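Local coordinates for protein aminotransferase class I and II (Streptococcus suis 89/1591, PDB 3OP7) that probably transfers amino groups between amino acids and 2-oxo acids, using a covalently bound pyridoxal 5'-phosphate cofactor, at residues A[90-95]-A[115-121]; A[170-176]-A[202-207]; A[180-184]-A[207-211]; A[189-195]-A[213-219]. All coordinates share one frame; numbering follows the deposited sequence. Where two conformers were deposited one is given.

Contact 1: residues A[90-95]-A[115-121]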
# COMPACT_ATOMS: atom_id res chain seq x y z
N ALA A 90 -7.13 3.76 -4.78
CA ALA A 90 -8.05 2.66 -5.05
C ALA A 90 -7.31 1.30 -5.05
O ALA A 90 -7.90 0.28 -4.67
CB ALA A 90 -8.85 2.88 -6.33
N THR A 91 -6.01 1.30 -5.41
CA THR A 91 -5.18 0.10 -5.36
C THR A 91 -5.26 -0.53 -3.98
O THR A 91 -5.57 -1.72 -3.82
CB THR A 91 -3.72 0.39 -5.78
OG1 THR A 91 -3.67 0.91 -7.13
CG2 THR A 91 -2.91 -0.88 -5.76
N GLY A 92 -4.95 0.29 -2.97
CA GLY A 92 -4.95 -0.20 -1.61
C GLY A 92 -6.32 -0.57 -1.12
O GLY A 92 -6.45 -1.52 -0.30
N ALA A 93 -7.36 0.11 -1.62
CA ALA A 93 -8.72 -0.17 -1.22
C ALA A 93 -9.20 -1.55 -1.76
O ALA A 93 -9.71 -2.38 -1.01
CB ALA A 93 -9.68 0.89 -1.62
N ASN A 94 -8.99 -1.78 -3.06
CA ASN A 94 -9.34 -3.10 -3.61
C ASN A 94 -8.61 -4.22 -2.88
O ASN A 94 -9.23 -5.25 -2.57
CB ASN A 94 -9.04 -3.21 -5.14
CG ASN A 94 -9.98 -2.44 -6.01
OD1 ASN A 94 -11.19 -2.30 -5.72
ND2 ASN A 94 -9.48 -2.05 -7.19
N LEU A 95 -7.30 -4.05 -2.66
CA LEU A 95 -6.52 -5.06 -1.98
C LEU A 95 -7.05 -5.27 -0.57
O LEU A 95 -7.18 -6.41 -0.10
CB LEU A 95 -5.06 -4.66 -1.91
CG LEU A 95 -4.16 -5.65 -1.14
CD1 LEU A 95 -4.25 -7.06 -1.72
CD2 LEU A 95 -2.75 -5.11 -1.10
N TYR A 115 -10.31 -4.47 -14.37
CA TYR A 115 -9.04 -4.19 -13.65
C TYR A 115 -8.48 -5.44 -12.96
O TYR A 115 -9.19 -6.14 -12.24
CB TYR A 115 -9.27 -3.07 -12.64
CG TYR A 115 -7.98 -2.36 -12.26
CD1 TYR A 115 -7.29 -1.64 -13.19
CD2 TYR A 115 -7.49 -2.42 -10.98
CE1 TYR A 115 -6.12 -0.99 -12.88
CE2 TYR A 115 -6.36 -1.74 -10.65
CZ TYR A 115 -5.65 -1.05 -11.60
OH TYR A 115 -4.45 -0.37 -11.30
N GLN A 116 -7.21 -5.78 -13.23
CA GLN A 116 -6.71 -7.13 -12.91
C GLN A 116 -6.77 -7.51 -11.43
O GLN A 116 -6.88 -8.68 -11.10
CB GLN A 116 -5.29 -7.32 -13.49
CG GLN A 116 -4.72 -8.73 -13.32
CD GLN A 116 -3.39 -8.93 -14.02
OE1 GLN A 116 -2.94 -8.07 -14.79
NE2 GLN A 116 -2.75 -10.08 -13.78
N GLN A 117 -6.71 -6.53 -10.54
CA GLN A 117 -6.83 -6.82 -9.11
C GLN A 117 -8.08 -7.66 -8.80
O GLN A 117 -8.06 -8.52 -7.91
CB GLN A 117 -6.96 -5.53 -8.32
CG GLN A 117 -5.64 -4.75 -8.09
CD GLN A 117 -5.87 -3.62 -7.13
OE1 GLN A 117 -6.64 -2.72 -7.42
NE2 GLN A 117 -5.17 -3.66 -5.97
N LEU A 118 -9.15 -7.33 -9.50
CA LEU A 118 -10.47 -7.77 -9.11
C LEU A 118 -10.70 -9.28 -9.28
O LEU A 118 -11.54 -9.85 -8.56
CB LEU A 118 -11.58 -6.99 -9.83
CG LEU A 118 -11.61 -5.48 -9.54
CD1 LEU A 118 -12.70 -4.87 -10.45
CD2 LEU A 118 -11.77 -5.13 -8.00
N TYR A 119 -9.94 -9.91 -10.17
CA TYR A 119 -10.02 -11.37 -10.36
C TYR A 119 -8.76 -12.11 -9.92
O TYR A 119 -8.89 -13.20 -9.38
CB TYR A 119 -10.43 -11.73 -11.79
CG TYR A 119 -9.61 -11.12 -12.90
CD1 TYR A 119 -8.43 -11.73 -13.32
CD2 TYR A 119 -9.97 -9.93 -13.50
CE1 TYR A 119 -7.69 -11.18 -14.33
CE2 TYR A 119 -9.23 -9.36 -14.46
CZ TYR A 119 -8.06 -9.99 -14.87
OH TYR A 119 -7.29 -9.41 -15.86
N ASP A 120 -7.57 -11.53 -10.08
CA ASP A 120 -6.36 -12.24 -9.70
C ASP A 120 -6.05 -12.22 -8.22
O ASP A 120 -5.50 -13.18 -7.71
CB ASP A 120 -5.17 -11.82 -10.58
CG ASP A 120 -5.12 -12.60 -11.90
OD1 ASP A 120 -5.72 -13.73 -11.98
OD2 ASP A 120 -4.50 -12.07 -12.87
N ILE A 121 -6.44 -11.16 -7.51
CA ILE A 121 -6.25 -11.22 -6.06
C ILE A 121 -7.08 -12.36 -5.47
O ILE A 121 -6.53 -13.19 -4.73
CB ILE A 121 -6.42 -9.84 -5.34
CG1 ILE A 121 -5.31 -8.88 -5.79
CG2 ILE A 121 -6.39 -10.03 -3.83
CD1 ILE A 121 -5.46 -7.44 -5.30
O HOH W 1 -3.51 -0.91 -9.06
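Thr91 O is gripped from two sides. Leu95 N gives it the routine helical bond, and Gln117 NE2 reaches it at 2.9 Å from the opposite face of the carbonyl plane, with an almost straight N-H...O angle of 171°. The oxygen lies close to the plane of the Gln117 amide, so the bond takes that N-H head on. The other end of the same amide is held too: Asn94 ND2 donates to Gln117 OE1 at 2.9 Å. Here the acceptor is in the plane of the Asn94 amide, but the donor stands well above the Gln117 carbonyl plane, off its lone pairs; the two amide planes are 64° apart. Gln117 gets there with an extended chain that crosses both Thr91 and Asn94 at about a right angle. A second bond from Gln117 NE2, to Tyr250 O of the second subunit, completes the grip and fixes which end of the amide is nitrogen.

Around this polar centre, Leu118 CD2 rests against Asn94 OD1 at 3.7 Å, and Leu95 CD1 meets Ile121 CD1 at 3.8 Å. A water joins Thr91 OG1 to Tyr115 OH.

At the start of helix 89-101, Ala90 N and Thr91 OG1 hold the phosphate of the lysine-bound cofactor, as the start of this helix commonly does in fold type I aminotransferases. Asn94 ND2 also donates to Asp193 OD2. Helix 117-124 lies alongside, 39° off parallel, with Leu118 on strands 157-161 and 189-193, while Leu95 and Ile121 face the second subunit.

Contact 2: residues A[170-176]-A[202-207]. With EDO (1,2-ethanediol), chain F; EDO (1,2-ethanediol), chain K.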
# COMPACT_ATOMS: atom_id res chain seq x y z
N VAL A 170 -20.52 1.83 -18.69
CA VAL A 170 -21.05 1.97 -17.35
C VAL A 170 -22.40 1.21 -17.21
O VAL A 170 -23.17 1.13 -18.15
CB VAL A 170 -21.12 3.50 -17.00
CG1 VAL A 170 -22.39 4.12 -17.62
CG2 VAL A 170 -21.00 3.77 -15.55
N MSE A 171 -22.60 0.61 -16.05
CA MSE A 171 -23.91 0.09 -15.66
C MSE A 171 -24.71 1.17 -14.99
O MSE A 171 -24.33 1.67 -13.94
CB MSE A 171 -23.77 -1.06 -14.67
CG MSE A 171 -22.99 -2.25 -15.19
SE MSE A 171 -22.38 -3.43 -13.74
CE MSE A 171 -21.70 -4.86 -14.85
N ASP A 172 -25.86 1.46 -15.53
CA ASP A 172 -26.70 2.48 -14.92
C ASP A 172 -27.53 1.91 -13.76
O ASP A 172 -27.44 0.72 -13.41
CB ASP A 172 -27.54 3.21 -15.97
CG ASP A 172 -28.59 2.33 -16.62
OD1 ASP A 172 -28.86 1.20 -16.20
OD2 ASP A 172 -29.18 2.82 -17.59
N ARG A 173 -28.35 2.76 -13.16
CA ARG A 173 -29.18 2.36 -12.03
C ARG A 173 -30.07 1.16 -12.35
O ARG A 173 -30.16 0.27 -11.55
CB ARG A 173 -30.09 3.52 -11.59
CG ARG A 173 -31.09 3.14 -10.47
CD ARG A 173 -31.92 4.36 -10.04
NE ARG A 173 -31.11 5.34 -9.31
CZ ARG A 173 -30.83 5.30 -8.01
NH1 ARG A 173 -31.25 4.31 -7.23
NH2 ARG A 173 -30.14 6.27 -7.48
N THR A 174 -30.76 1.18 -13.47
CA THR A 174 -31.69 0.08 -13.82
C THR A 174 -30.93 -1.27 -13.86
O THR A 174 -31.40 -2.28 -13.33
CB THR A 174 -32.36 0.34 -15.15
OG1 THR A 174 -33.09 1.58 -15.07
CG2 THR A 174 -33.37 -0.79 -15.52
N TYR A 175 -29.78 -1.26 -14.51
CA TYR A 175 -28.89 -2.42 -14.52
C TYR A 175 -28.40 -2.85 -13.16
O TYR A 175 -28.47 -4.04 -12.82
CB TYR A 175 -27.68 -2.13 -15.41
CG TYR A 175 -26.88 -3.37 -15.75
CD1 TYR A 175 -26.02 -3.93 -14.84
CD2 TYR A 175 -27.00 -3.97 -17.01
CE1 TYR A 175 -25.30 -5.10 -15.17
CE2 TYR A 175 -26.26 -5.08 -17.33
CZ TYR A 175 -25.44 -5.65 -16.39
OH TYR A 175 -24.74 -6.77 -16.72
N LEU A 176 -27.85 -1.90 -12.38
CA LEU A 176 -27.37 -2.17 -11.05
C LEU A 176 -28.43 -2.75 -10.10
O LEU A 176 -28.10 -3.59 -9.26
CB LEU A 176 -26.75 -0.92 -10.39
CG LEU A 176 -25.46 -0.38 -11.01
CD1 LEU A 176 -25.08 1.01 -10.45
CD2 LEU A 176 -24.25 -1.34 -10.84
N LEU A 202 -26.13 9.68 -17.84
CA LEU A 202 -26.71 8.47 -17.25
C LEU A 202 -26.81 8.58 -15.74
O LEU A 202 -25.99 9.23 -15.08
CB LEU A 202 -25.90 7.23 -17.62
CG LEU A 202 -25.88 6.82 -19.10
CD1 LEU A 202 -24.84 5.71 -19.34
CD2 LEU A 202 -27.25 6.32 -19.47
N ASP A 203 -27.83 7.92 -15.18
CA ASP A 203 -28.00 7.84 -13.75
C ASP A 203 -27.14 6.68 -13.23
O ASP A 203 -27.47 5.52 -13.42
CB ASP A 203 -29.48 7.61 -13.43
CG ASP A 203 -29.76 7.47 -11.95
OD1 ASP A 203 -28.86 7.67 -11.09
OD2 ASP A 203 -30.91 7.15 -11.62
N VAL A 204 -26.01 7.01 -12.61
CA VAL A 204 -25.09 5.97 -12.21
C VAL A 204 -24.80 6.09 -10.72
O VAL A 204 -23.77 6.68 -10.31
CB VAL A 204 -23.78 5.97 -13.04
CG1 VAL A 204 -23.00 4.74 -12.78
CG2 VAL A 204 -24.06 5.94 -14.51
N PRO A 205 -25.66 5.48 -9.89
CA PRO A 205 -25.40 5.46 -8.47
C PRO A 205 -24.19 4.60 -8.15
O PRO A 205 -23.83 3.70 -8.93
CB PRO A 205 -26.67 4.82 -7.89
CG PRO A 205 -27.21 3.95 -9.01
CD PRO A 205 -26.91 4.75 -10.23
N SER A 206 -23.57 4.89 -7.02
CA SER A 206 -22.60 3.97 -6.40
C SER A 206 -23.31 2.69 -5.95
O SER A 206 -24.48 2.71 -5.57
CB SER A 206 -21.94 4.62 -5.20
OG SER A 206 -21.09 3.69 -4.52
N ILE A 207 -22.58 1.59 -5.98
CA ILE A 207 -23.09 0.32 -5.45
C ILE A 207 -23.64 0.46 -4.07
O ILE A 207 -24.67 -0.10 -3.73
CB ILE A 207 -22.04 -0.85 -5.54
CG1 ILE A 207 -22.74 -2.20 -5.52
CG2 ILE A 207 -20.91 -0.80 -4.48
CD1 ILE A 207 -23.75 -2.46 -6.66
C1 EDO F . -23.05 2.52 -21.30
O1 EDO F . -21.64 2.82 -21.22
C2 EDO F . -23.30 1.05 -21.66
O2 EDO F . -22.65 0.69 -22.90
C1 EDO K . -28.18 8.60 -5.02
O1 EDO K . -29.11 7.60 -4.58
C2 EDO K . -27.73 8.30 -6.45
O2 EDO K . -26.38 8.71 -6.74
O HOH W 2 -29.69 6.05 -16.81
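Arg173 and Asp203 are joined twice, once through backbone and once through side chains. Arg173 N donates to Asp203 O at 2.9 Å, and Arg173 NE forms a salt bridge with Asp203 OD2, also at 2.9 Å. The carboxylate oxygen lies nearly in the guanidinium plane, but NE meets it from the syn side, 33° out of the carboxylate plane; the two flat groups are 45° apart, and NE alone makes the hydrogen bond to this carboxylate. A bend at chi3 of Arg173 (-70°) swings the guanidinium round so that Pro205 CG sits over its centre, 3.9 Å above the plane. Arg173 NH1 has a further salt bridge with Glu177, one turn along the helix, which probably shares the arginine's charge between two acids.

Helix 173-184 starts here. Asp172 is its N-cap, with OD1 accepting from Tyr175 N at 3.1 Å in a nearly straight bond, and the 202-207 loop, which leads to helix 207-210, runs across this helix start. Asp203 O therefore takes up an N-H of the first turn, which has no carbonyl of the helix itself to bind.

Beside the salt bridge, Pro205 CD packs on Arg173 CB at 3.7 Å, and Leu176 CD1 meets the proline ring at Pro205 CG, 3.9 Å away. On the other flank, Val170 and Val204 meet end on, CG2 to CG1 at 3.6 Å. Val170 CG1 is pressed against Leu202 CD1 at 3.4 Å, closer than usual for two methyls; the two side chains run past each other in opposite directions.

Contact 3: residues A[180-184]-A[207-211]. With EDO (1,2-ethanediol), chain K; EDO (1,2-ethanediol), chain J.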
# COMPACT_ATOMS: atom_id res chain seq x y z
N VAL A 180 -28.15 -6.22 -8.24
CA VAL A 180 -28.34 -6.30 -6.80
C VAL A 180 -29.40 -7.35 -6.45
O VAL A 180 -29.24 -8.11 -5.53
CB VAL A 180 -28.66 -4.93 -6.21
CG1 VAL A 180 -29.12 -5.03 -4.71
CG2 VAL A 180 -27.43 -4.04 -6.29
N GLU A 181 -30.52 -7.38 -7.16
CA GLU A 181 -31.53 -8.40 -6.89
C GLU A 181 -30.94 -9.81 -6.99
O GLU A 181 -31.29 -10.68 -6.19
CB GLU A 181 -32.75 -8.21 -7.78
CG GLU A 181 -33.58 -7.01 -7.36
CD GLU A 181 -34.76 -6.73 -8.26
OE1 GLU A 181 -34.63 -6.89 -9.50
OE2 GLU A 181 -35.84 -6.36 -7.72
N ILE A 182 -30.03 -10.03 -7.94
CA ILE A 182 -29.39 -11.34 -8.08
C ILE A 182 -28.45 -11.63 -6.89
O ILE A 182 -28.55 -12.72 -6.25
CB ILE A 182 -28.60 -11.47 -9.39
CG1 ILE A 182 -29.52 -11.37 -10.61
CG2 ILE A 182 -27.83 -12.80 -9.40
CD1 ILE A 182 -28.71 -11.12 -11.94
N ALA A 183 -27.58 -10.67 -6.54
CA ALA A 183 -26.66 -10.79 -5.41
C ALA A 183 -27.42 -11.00 -4.10
O ALA A 183 -27.02 -11.82 -3.27
CB ALA A 183 -25.71 -9.55 -5.27
N SER A 184 -28.54 -10.31 -3.95
CA SER A 184 -29.35 -10.42 -2.74
C SER A 184 -29.95 -11.78 -2.51
O SER A 184 -30.26 -12.10 -1.38
CB SER A 184 -30.51 -9.41 -2.76
OG SER A 184 -29.95 -8.14 -2.72
N ILE A 207 -22.58 1.59 -5.98
CA ILE A 207 -23.09 0.32 -5.45
C ILE A 207 -23.64 0.46 -4.07
O ILE A 207 -24.67 -0.10 -3.73
CB ILE A 207 -22.04 -0.85 -5.54
CG1 ILE A 207 -22.74 -2.20 -5.52
CG2 ILE A 207 -20.91 -0.80 -4.48
CD1 ILE A 207 -23.75 -2.46 -6.66
N ILE A 208 -22.96 1.24 -3.23
CA ILE A 208 -23.44 1.38 -1.86
C ILE A 208 -24.73 2.20 -1.71
O ILE A 208 -25.39 2.13 -0.67
CB ILE A 208 -22.32 1.98 -1.01
CG1 ILE A 208 -22.55 1.64 0.46
CG2 ILE A 208 -22.18 3.46 -1.33
CD1 ILE A 208 -21.45 2.11 1.40
N GLU A 209 -25.13 2.92 -2.76
CA GLU A 209 -26.41 3.64 -2.78
C GLU A 209 -27.59 2.75 -3.22
O GLU A 209 -28.77 3.15 -3.08
CB GLU A 209 -26.30 4.88 -3.70
CG GLU A 209 -25.33 5.94 -3.16
CD GLU A 209 -25.01 7.06 -4.12
OE1 GLU A 209 -24.82 6.84 -5.35
OE2 GLU A 209 -24.87 8.19 -3.63
N VAL A 210 -27.28 1.58 -3.76
CA VAL A 210 -28.31 0.64 -4.17
C VAL A 210 -28.30 -0.69 -3.42
O VAL A 210 -29.22 -1.50 -3.63
CB VAL A 210 -28.30 0.38 -5.69
CG1 VAL A 210 -28.71 1.65 -6.48
CG2 VAL A 210 -26.98 -0.13 -6.18
N TYR A 211 -27.31 -0.92 -2.57
CA TYR A 211 -27.15 -2.21 -1.87
C TYR A 211 -26.41 -2.05 -0.57
O TYR A 211 -25.27 -1.55 -0.55
CB TYR A 211 -26.38 -3.17 -2.78
CG TYR A 211 -26.32 -4.64 -2.37
CD1 TYR A 211 -27.39 -5.27 -1.73
CD2 TYR A 211 -25.24 -5.40 -2.73
CE1 TYR A 211 -27.36 -6.63 -1.43
CE2 TYR A 211 -25.16 -6.74 -2.40
CZ TYR A 211 -26.24 -7.36 -1.76
OH TYR A 211 -26.18 -8.68 -1.46
C1 EDO K . -28.18 8.60 -5.02
O1 EDO K . -29.11 7.60 -4.58
C2 EDO K . -27.73 8.30 -6.45
O2 EDO K . -26.38 8.71 -6.74
C1 EDO J . -33.69 -13.43 -8.35
O1 EDO J . -33.92 -12.04 -8.03
C2 EDO J . -33.99 -13.68 -9.83
O2 EDO J . -32.82 -13.67 -10.67
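Ile207 opens the contact, its CD1 touching Val180 CG2 at 4.0 Å; the rest of its side chain turns to strand 189-193, where it lies on Ile190 and Ser192. After one weakly bonded turn of helix comes Val210, whose CG2 meets the same Val180 methyl at 3.9 Å. Val180 CG1, the other branch, comes within 3.7 Å of Val210 O.

Tyr211, where the helix has ended, does most of the touching. Its CG stands opposite the backbone N (chi1 -169°), which carries the ring along the last turn of helix 173-184, past Val180, Ala183 and Ser184. Val180 CG1 sits 3.5 Å from Tyr211 CD1, Ser184 OG 3.3 Å from CE1, and Ala183 CB 4.1 Å from CE2, all approaching the ring obliquely. The phenol oxygen passes on to Ala188 O, just before strand 189-193, and is hydrogen-bonded there. Ser184 OG donates back to Val180 O at 2.9 Å, from well above that carbonyl's plane.

No hydrogen bond crosses between the two segments. The last turn of helix 173-184 is held here by shape and apolar burial, with the polar ends bonded elsewhere: Ser184 within its own helix, Tyr211 to Ala188.

Contact 4: residues A[189-195]-A[213-219]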
# COMPACT_ATOMS: atom_id res chain seq x y z
N TYR A 189 -21.63 -10.09 -1.40
CA TYR A 189 -21.18 -8.72 -1.45
C TYR A 189 -21.02 -8.39 -2.90
O TYR A 189 -20.75 -9.27 -3.71
CB TYR A 189 -19.79 -8.56 -0.89
CG TYR A 189 -19.62 -8.87 0.58
CD1 TYR A 189 -20.21 -8.09 1.53
CD2 TYR A 189 -18.80 -9.94 1.00
CE1 TYR A 189 -20.03 -8.38 2.90
CE2 TYR A 189 -18.60 -10.23 2.35
CZ TYR A 189 -19.21 -9.44 3.29
OH TYR A 189 -19.01 -9.72 4.63
N ILE A 190 -21.11 -7.11 -3.21
CA ILE A 190 -20.69 -6.60 -4.51
C ILE A 190 -19.63 -5.53 -4.29
O ILE A 190 -19.90 -4.48 -3.70
CB ILE A 190 -21.85 -6.01 -5.35
CG1 ILE A 190 -22.92 -7.07 -5.68
CG2 ILE A 190 -21.26 -5.42 -6.66
CD1 ILE A 190 -24.20 -6.52 -6.32
N LEU A 191 -18.40 -5.84 -4.71
CA LEU A 191 -17.29 -4.90 -4.65
C LEU A 191 -17.36 -4.16 -5.99
O LEU A 191 -17.38 -4.80 -7.07
CB LEU A 191 -15.97 -5.63 -4.60
CG LEU A 191 -14.69 -4.79 -4.82
CD1 LEU A 191 -14.65 -3.53 -3.86
CD2 LEU A 191 -13.40 -5.64 -4.66
N SER A 192 -17.47 -2.84 -5.93
CA SER A 192 -17.49 -2.02 -7.14
C SER A 192 -16.37 -0.96 -7.11
O SER A 192 -16.37 -0.07 -6.26
CB SER A 192 -18.86 -1.36 -7.26
OG SER A 192 -18.95 -0.60 -8.46
N ASP A 193 -15.38 -1.14 -7.97
CA ASP A 193 -14.32 -0.18 -8.14
C ASP A 193 -14.85 0.94 -9.06
O ASP A 193 -15.15 0.73 -10.26
CB ASP A 193 -13.09 -0.90 -8.71
CG ASP A 193 -11.95 0.04 -9.12
OD1 ASP A 193 -12.18 1.23 -9.42
OD2 ASP A 193 -10.84 -0.46 -9.28
N GLU A 194 -15.05 2.09 -8.43
CA GLU A 194 -15.71 3.21 -9.01
C GLU A 194 -14.79 4.39 -9.27
O GLU A 194 -15.25 5.53 -9.30
CB GLU A 194 -16.94 3.60 -8.16
CG GLU A 194 -17.94 2.45 -8.14
CD GLU A 194 -19.11 2.55 -7.19
OE1 GLU A 194 -19.10 3.36 -6.25
OE2 GLU A 194 -20.10 1.78 -7.44
N VAL A 195 -13.51 4.14 -9.52
CA VAL A 195 -12.61 5.26 -9.82
C VAL A 195 -13.05 6.11 -11.02
O VAL A 195 -12.75 7.31 -11.04
CB VAL A 195 -11.11 4.82 -10.01
CG1 VAL A 195 -10.54 4.25 -8.67
CG2 VAL A 195 -10.91 3.83 -11.16
N LYS A 213 -25.00 -4.36 1.07
CA LYS A 213 -23.75 -5.15 0.99
C LYS A 213 -22.89 -4.77 -0.25
O LYS A 213 -22.06 -5.55 -0.73
CB LYS A 213 -24.09 -6.65 0.99
CG LYS A 213 -24.28 -7.23 2.38
CD LYS A 213 -24.79 -8.70 2.31
CE LYS A 213 -24.05 -9.55 3.34
NZ LYS A 213 -24.66 -10.91 3.55
N GLY A 214 -23.10 -3.54 -0.75
CA GLY A 214 -22.26 -2.97 -1.77
C GLY A 214 -21.04 -2.35 -1.09
O GLY A 214 -21.21 -1.67 -0.07
N ILE A 215 -19.87 -2.57 -1.67
CA ILE A 215 -18.57 -2.11 -1.11
C ILE A 215 -18.00 -1.25 -2.24
O ILE A 215 -17.70 -1.76 -3.33
CB ILE A 215 -17.61 -3.27 -0.78
CG1 ILE A 215 -18.22 -4.21 0.27
CG2 ILE A 215 -16.22 -2.71 -0.31
CD1 ILE A 215 -17.42 -5.49 0.46
N ALA A 216 -17.97 0.07 -2.01
CA ALA A 216 -17.49 1.05 -2.99
C ALA A 216 -16.03 1.36 -2.79
O ALA A 216 -15.62 1.63 -1.66
CB ALA A 216 -18.31 2.34 -2.88
N VAL A 217 -15.26 1.28 -3.87
CA VAL A 217 -13.86 1.62 -3.87
C VAL A 217 -13.74 2.82 -4.78
O VAL A 217 -14.31 2.89 -5.89
CB VAL A 217 -12.96 0.44 -4.30
CG1 VAL A 217 -11.58 0.93 -4.82
CG2 VAL A 217 -12.78 -0.55 -3.13
N ASN A 218 -13.00 3.83 -4.32
CA ASN A 218 -12.82 5.01 -5.15
C ASN A 218 -11.49 5.69 -4.79
O ASN A 218 -10.76 5.24 -3.91
CB ASN A 218 -14.00 5.96 -5.01
CG ASN A 218 -14.31 6.78 -6.31
OD1 ASN A 218 -13.39 7.21 -7.02
ND2 ASN A 218 -15.62 6.98 -6.64
N SER A 219 -11.16 6.74 -5.52
CA SER A 219 -9.94 7.50 -5.21
C SER A 219 -9.89 8.85 -5.90
O SER A 219 -10.75 9.18 -6.70
CB SER A 219 -8.71 6.72 -5.55
OG SER A 219 -8.35 6.80 -6.87
O HOH W 3 -17.95 5.60 -5.23
O HOH W 4 -10.83 8.50 -9.37
O HOH W 5 -14.50 8.99 -8.83
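Glu194, just past the end of its strand, can be followed outward across the neighbouring strand. Its CB lies 3.5 Å from Val217 O, the same oxygen that accepts from Glu194 N. An extended chain then carries the carboxylate back along the sheet to Ala216, whose CB is 3.6 Å from Glu194 OE1. That oxygen also takes a bond from Ser206 OG and one from a water held by Asn218 ND2. OE2, the other oxygen, accepts from Ser192 OG at 2.8 Å, two residues back, and from Ile207 N at the start of helix 207-210. Four donors thus hold this buried carboxylate, which would probably favour its charged form.

Strands 189-193 and 214-219 run parallel, 16° apart, as the two strands of a beta-alpha-beta unit in the large-domain sheet of a fold type I aminotransferase. Backbone bonds go to and fro from Ile190 N with Lys213 O to Glu194 N with Val217 O.

On the face bearing Leu191, Leu191 CD1 packs on Val217 CG2 at 3.6 Å. Tyr189 CD1 meets Ile215 CD1 at 4.0 Å, obliquely to the ring, at the start of the strand. Asp193, on the Leu191 face too, receives Val195 N on OD1 in an Asx turn. Its OD2 binds Asn94 and the pyridine N1 of the lysine-bound cofactor, while Ser219 OG, bonded to Ser221 N, reaches the cofactor's phosphate.

From the N terminus, contact 1 closes first: helix 89-101 leads through strand 107-112 and returns to it at 115-121, before any other contact opens. The remaining three open in the order 2, 3, 4, at 170, 180 and 189, and close in that same order, so each crosses the other two. Contacts 2 and 3 pin the two ends of helix 173-184 to successive parts of the chain around helix 207-210. Contact 4 then joins the strands on either side of that short helix. Contact 1 touches contact 4 on one face of the sheet, near the cofactor, while contacts 2 and 3 touch it from the other side, through their shared Ile207 and through Ser206 and Ala183 respectively.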